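Local coordinates for protein afamin (Homo sapiens, PDB 5OKL) that carries hydrophobic molecules in body fluids, binding vitamin E and keeping lipidated Wnt proteins soluble and active, at residues A[201-206]-A[243-248]; A[30-35]-A[150-155]. All blocks are in the same frame, centred on the assembly; numbering follows the deposited sequence. Where two conformers were deposited one is given.

Contact 1 of 2, residues A[201-206]-A[243-248]; sequences HVCGAL and SNYDGC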
loop_
_atom_site.group_PDB
_atom_site.type_symbol
_atom_site.label_atom_id
_atom_site.label_comp_id
_atom_site.label_asym_id
_atom_site.label_seq_id
_atom_site.Cartn_x
_atom_site.Cartn_y
_atom_site.Cartn_z
ATOM N N HIS A 201 3.217 0.166 1.734
ATOM C CA HIS A 201 4.326 -0.263 0.885
ATOM C C HIS A 201 5.664 0.291 1.409
ATOM O O HIS A 201 6.659 -0.415 1.506
ATOM C CB HIS A 201 4.071 0.263 -0.534
ATOM C CG HIS A 201 5.012 -0.250 -1.559
ATOM N ND1 HIS A 201 4.979 -1.552 -1.975
ATOM C CD2 HIS A 201 5.957 0.363 -2.306
ATOM C CE1 HIS A 201 5.872 -1.737 -2.929
ATOM N NE2 HIS A 201 6.480 -0.586 -3.150
ATOM N N VAL A 202 5.677 1.554 1.763
ATOM C CA VAL A 202 6.894 2.151 2.297
ATOM C C VAL A 202 7.217 1.568 3.685
ATOM O O VAL A 202 8.369 1.186 3.934
ATOM C CB VAL A 202 6.816 3.694 2.296
ATOM C CG1 VAL A 202 8.061 4.308 2.944
ATOM C CG2 VAL A 202 6.664 4.198 0.856
ATOM N N CYS A 203 6.218 1.440 4.564
ATOM C CA CYS A 203 6.474 0.836 5.898
ATOM C C CYS A 203 6.923 -0.635 5.817
ATOM O O CYS A 203 7.849 -1.048 6.532
ATOM C CB CYS A 203 5.285 0.978 6.829
ATOM S SG CYS A 203 4.831 2.690 7.170
ATOM N N GLY A 204 6.296 -1.409 4.924
ATOM C CA GLY A 204 6.726 -2.776 4.632
ATOM C C GLY A 204 8.161 -2.836 4.173
ATOM O O GLY A 204 8.932 -3.685 4.627
ATOM N N ALA A 205 8.536 -1.926 3.284
ATOM C CA ALA A 205 9.912 -1.834 2.820
ATOM C C ALA A 205 10.898 -1.459 3.935
ATOM O O ALA A 205 12.022 -1.971 3.978
ATOM C CB ALA A 205 10.030 -0.830 1.679
ATOM N N LEU A 206 10.493 -0.560 4.820
ATOM C CA LEU A 206 11.335 -0.186 5.973
ATOM C C LEU A 206 11.600 -1.415 6.863
ATOM O O LEU A 206 12.739 -1.661 7.225
ATOM C CB LEU A 206 10.694 0.957 6.786
ATOM C CG LEU A 206 11.335 1.405 8.107
ATOM C CD1 LEU A 206 12.768 1.905 7.907
ATOM C CD2 LEU A 206 10.467 2.491 8.731
ATOM N N SER A 243 12.607 10.304 8.625
ATOM C CA SER A 243 12.266 10.341 10.051
ATOM C C SER A 243 10.745 10.345 10.274
ATOM O O SER A 243 10.254 9.758 11.228
ATOM C CB SER A 243 12.902 11.559 10.737
ATOM O OG SER A 243 12.389 12.772 10.217
ATOM N N ASN A 244 10.013 11.015 9.388
ATOM C CA ASN A 244 8.553 10.993 9.401
ATOM C C ASN A 244 8.077 9.519 9.320
ATOM O O ASN A 244 7.271 9.072 10.156
ATOM C CB ASN A 244 8.008 11.861 8.248
ATOM C CG ASN A 244 6.485 12.109 8.318
ATOM O OD1 ASN A 244 5.836 11.940 9.349
ATOM N ND2 ASN A 244 5.925 12.550 7.205
ATOM N N TYR A 245 8.630 8.760 8.363
ATOM C CA TYR A 245 8.275 7.338 8.196
ATOM C C TYR A 245 8.639 6.435 9.395
ATOM O O TYR A 245 7.863 5.555 9.732
ATOM C CB TYR A 245 8.817 6.759 6.871
ATOM C CG TYR A 245 7.890 7.026 5.708
ATOM C CD1 TYR A 245 6.854 6.155 5.422
ATOM C CD2 TYR A 245 8.020 8.164 4.918
ATOM C CE1 TYR A 245 5.998 6.387 4.373
ATOM C CE2 TYR A 245 7.161 8.402 3.870
ATOM C CZ TYR A 245 6.140 7.501 3.619
ATOM O OH TYR A 245 5.243 7.667 2.603
ATOM N N ASP A 246 9.776 6.649 10.049
ATOM C CA ASP A 246 10.120 5.850 11.255
ATOM C C ASP A 246 9.051 5.991 12.344
ATOM O O ASP A 246 8.667 5.007 12.975
ATOM C CB ASP A 246 11.474 6.243 11.863
ATOM C CG ASP A 246 12.637 6.117 10.888
ATOM O OD1 ASP A 246 12.551 5.366 9.898
ATOM O OD2 ASP A 246 13.662 6.782 11.134
ATOM N N GLY A 247 8.557 7.214 12.533
ATOM C CA GLY A 247 7.505 7.488 13.517
ATOM C C GLY A 247 6.138 6.983 13.077
ATOM O O GLY A 247 5.462 6.255 13.828
ATOM N N CYS A 248 5.737 7.364 11.863
ATOM C CA CYS A 248 4.417 6.978 11.321
ATOM C C CYS A 248 4.245 5.454 11.159
ATOM O O CYS A 248 3.188 4.923 11.468
ATOM C CB CYS A 248 4.129 7.692 9.992
ATOM S SG CYS A 248 4.158 9.500 10.064
#
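Val202 lays one methyl on the ring of Tyr245, and this CH-pi contact joins helix 186-209 to helix 231-250. Val202 CG1 sits 3.6 Å from the centroid of the Tyr245 ring, 27° off its normal, displaced toward the CD1-CE1 side, where it comes within 3.3 Å of Tyr245 CE1. Val202 reaches this spot because CG1 stands anti to the backbone N (chi1 176°); CG2 drops instead toward the phenol oxygen. The ring itself is turned roughly perpendicular to its own CA-CB-CG plane (chi2 -87°), which offers a face to the valine, while Cys203 SG lies near the ring plane at the edge, 4.4 Å from Tyr245 CD1. One turn along from Val202, Leu206 brings CD2 to 3.7 Å from Asp246 OD1, the two side chains crossing at about a right angle at the more open end of the interface. The two short helical segments are nearly perpendicular, with axes 10.3 Å apart, a separation bridged by the tyrosine ring. Cys203 is disulfide-bonded to Cys249, on helix 231-250 itself, and Cys248 pairs with Cys256 on helix 253-269. Between the two segments, which lie in a region that binds hydrophobic ligands, the contact is mainly apolar, the Cys203-Cys249 disulfide adds a covalent tie between the same helices, and the buried phenol oxygen is satisfied by its hydrogen bond with Tyr218 OH.

Contact 2 of 2, residues A[30-35]-A[150-155]; sequences FAQYVQ and PFVFAP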
loop_
_atom_site.group_PDB
_atom_site.type_symbol
_atom_site.label_atom_id
_atom_site.label_comp_id
_atom_site.label_asym_id
_atom_site.label_seq_id
_atom_site.Cartn_x
_atom_site.Cartn_y
_atom_site.Cartn_z
ATOM N N PHE A 30 -5.560 4.189 19.576
ATOM C CA PHE A 30 -6.109 3.048 20.302
ATOM C C PHE A 30 -6.835 2.100 19.353
ATOM O O PHE A 30 -6.618 0.899 19.411
ATOM C CB PHE A 30 -7.040 3.572 21.414
ATOM C CG PHE A 30 -7.530 2.528 22.401
ATOM C CD1 PHE A 30 -6.940 1.279 22.540
ATOM C CD2 PHE A 30 -8.588 2.852 23.245
ATOM C CE1 PHE A 30 -7.409 0.371 23.476
ATOM C CE2 PHE A 30 -9.063 1.949 24.182
ATOM C CZ PHE A 30 -8.472 0.702 24.299
ATOM N N ALA A 31 -7.668 2.635 18.466
ATOM C CA ALA A 31 -8.382 1.795 17.490
ATOM C C ALA A 31 -7.451 1.070 16.513
ATOM O O ALA A 31 -7.749 -0.046 16.112
ATOM C CB ALA A 31 -9.420 2.613 16.734
ATOM N N GLN A 32 -6.319 1.686 16.153
ATOM C CA GLN A 32 -5.335 1.026 15.283
ATOM C C GLN A 32 -4.538 -0.029 16.051
ATOM O O GLN A 32 -4.316 -1.104 15.542
ATOM C CB GLN A 32 -4.374 2.037 14.638
ATOM C CG GLN A 32 -5.003 2.941 13.609
ATOM C CD GLN A 32 -3.995 3.840 12.904
ATOM O OE1 GLN A 32 -3.040 4.300 13.514
ATOM N NE2 GLN A 32 -4.223 4.108 11.619
ATOM N N TYR A 33 -4.116 0.286 17.272
ATOM C CA TYR A 33 -3.327 -0.652 18.085
ATOM C C TYR A 33 -4.144 -1.839 18.626
ATOM O O TYR A 33 -3.641 -2.983 18.683
ATOM C CB TYR A 33 -2.662 0.075 19.261
ATOM C CG TYR A 33 -1.393 0.845 18.929
ATOM C CD1 TYR A 33 -0.333 0.232 18.242
ATOM C CD2 TYR A 33 -1.221 2.166 19.346
ATOM C CE1 TYR A 33 0.847 0.925 17.961
ATOM C CE2 TYR A 33 -0.045 2.857 19.070
ATOM C CZ TYR A 33 0.979 2.234 18.369
ATOM O OH TYR A 33 2.133 2.913 18.094
ATOM N N VAL A 34 -5.377 -1.560 19.051
ATOM C CA VAL A 34 -6.271 -2.600 19.575
ATOM C C VAL A 34 -7.573 -2.555 18.778
ATOM O O VAL A 34 -8.542 -1.850 19.120
ATOM C CB VAL A 34 -6.515 -2.453 21.093
ATOM C CG1 VAL A 34 -7.165 -3.719 21.655
ATOM C CG2 VAL A 34 -5.209 -2.199 21.821
ATOM N N GLN A 35 -7.571 -3.319 17.692
ATOM C CA GLN A 35 -8.645 -3.271 16.701
ATOM C C GLN A 35 -9.957 -3.890 17.202
ATOM O O GLN A 35 -11.019 -3.609 16.666
ATOM C CB GLN A 35 -8.166 -3.923 15.410
ATOM C CG GLN A 35 -7.034 -3.126 14.760
ATOM C CD GLN A 35 -6.228 -3.942 13.797
ATOM O OE1 GLN A 35 -5.235 -4.555 14.179
ATOM N NE2 GLN A 35 -6.672 -3.996 12.548
ATOM N N PRO A 150 -5.349 -0.129 10.063
ATOM C CA PRO A 150 -4.517 0.106 11.227
ATOM C C PRO A 150 -3.164 0.757 10.943
ATOM O O PRO A 150 -2.495 1.157 11.898
ATOM C CB PRO A 150 -4.321 -1.296 11.788
ATOM C CG PRO A 150 -4.291 -2.135 10.581
ATOM C CD PRO A 150 -5.377 -1.560 9.718
ATOM N N PHE A 151 -2.763 0.837 9.673
ATOM C CA PHE A 151 -1.466 1.409 9.304
ATOM C C PHE A 151 -1.516 2.810 8.692
ATOM O O PHE A 151 -0.479 3.469 8.608
ATOM C CB PHE A 151 -0.748 0.467 8.353
ATOM C CG PHE A 151 -0.534 -0.902 8.925
ATOM C CD1 PHE A 151 0.392 -1.094 9.929
ATOM C CD2 PHE A 151 -1.237 -2.002 8.444
ATOM C CE1 PHE A 151 0.602 -2.341 10.477
ATOM C CE2 PHE A 151 -1.018 -3.266 8.971
ATOM C CZ PHE A 151 -0.099 -3.431 10.001
ATOM N N VAL A 152 -2.695 3.265 8.259
ATOM C CA VAL A 152 -2.843 4.587 7.637
ATOM C C VAL A 152 -2.442 5.709 8.599
ATOM O O VAL A 152 -2.792 5.699 9.788
ATOM C CB VAL A 152 -4.275 4.823 7.078
ATOM C CG1 VAL A 152 -5.334 4.784 8.168
ATOM C CG2 VAL A 152 -4.361 6.129 6.311
ATOM N N PHE A 153 -1.693 6.669 8.072
ATOM C CA PHE A 153 -1.095 7.723 8.906
ATOM C C PHE A 153 -2.182 8.718 9.279
ATOM O O PHE A 153 -3.126 8.900 8.509
ATOM C CB PHE A 153 0.042 8.459 8.158
ATOM C CG PHE A 153 1.202 7.578 7.727
ATOM C CD1 PHE A 153 1.348 6.265 8.158
ATOM C CD2 PHE A 153 2.205 8.122 6.918
ATOM C CE1 PHE A 153 2.439 5.504 7.764
ATOM C CE2 PHE A 153 3.294 7.358 6.513
ATOM C CZ PHE A 153 3.409 6.049 6.934
ATOM N N ALA A 154 -2.043 9.338 10.446
ATOM C CA ALA A 154 -3.075 10.227 11.004
ATOM C C ALA A 154 -3.438 11.450 10.182
ATOM O O ALA A 154 -4.625 11.760 10.090
ATOM C CB ALA A 154 -2.715 10.667 12.431
ATOM N N PRO A 155 -2.438 12.171 9.616
ATOM C CA PRO A 155 -2.777 13.299 8.742
ATOM C C PRO A 155 -3.726 12.927 7.593
ATOM O O PRO A 155 -4.653 13.689 7.270
ATOM C CB PRO A 155 -1.408 13.738 8.196
ATOM C CG PRO A 155 -0.428 13.324 9.239
ATOM C CD PRO A 155 -0.971 12.028 9.764
HETATM O O HOH W 1 -0.756 4.348 11.987
HETATM O O HOH W 2 -2.519 6.727 12.323
#
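Gln32, in the last turn of helix 22-33, meets Pro150 where the backbones come closest, CA to CA 4.2 Å. Val34 is the first residue past that helix to leave helical angles, whereas 150-153 is an irregular run leading into helix 154-169, with Phe153 at the N-cap position. Across this narrow gap the Gln32 side chain passes over the Pro150 carbonyl, CD lying 3.2 Å from Pro150 O. Its CG is anti to the carbonyl carbon (chi1 -69°) and the chain beyond is extended, which carries the amide as far as Val152. There NE2 donates to Val152 O at 2.8 Å, a nearly straight bond (163°) that lies in the carbonyl plane, on a lone pair, and in the amide plane of Gln32. NE2 also bonds to Asn149 O. Two waters lie within bonding distance of both Gln32 OE1 and Val152 O and can donate to either; the shorter approach to the carbonyl is 2.7 Å, from water 2 to Val152 O. With an alanine in place of this glutamine, Val152 O and Asn149 O would probably lose the amide donor, and the two waters one of the two acceptors they share. Gln35 lies against the proline ring, its NE2 3.6 Å from Pro150 CG, while its OE1 accepts from Lys109 N. Lys108 NZ in turn bonds to Pro150 O. This is a buried, water-lined junction within the first albumin domain of the all-helical serum albumin fold, where a glutamine near one helix end ties down the turn between helices 136-148 and 154-169.

How the contacts relate
From the N terminus, the chain leaves helix 22-33, runs through a mostly helical excursion of 114 residues and returns at 150-155, closing contact 2 within the first albumin domain. It continues through helix 154-169 and into helix 186-209, where contact 1 opens and is closed after 36 intervening residues by helix 231-250 in the second domain. The loops follow in series, neither nested nor crossed. In space they adjoin, with centres about 14 Å apart: Phe153 of 150-155 wedges its ring between the helices of contact 1, its CE2 3.6 Å from Tyr245 CE1 and its CZ against both Cys203 and Cys248, joining the two domains.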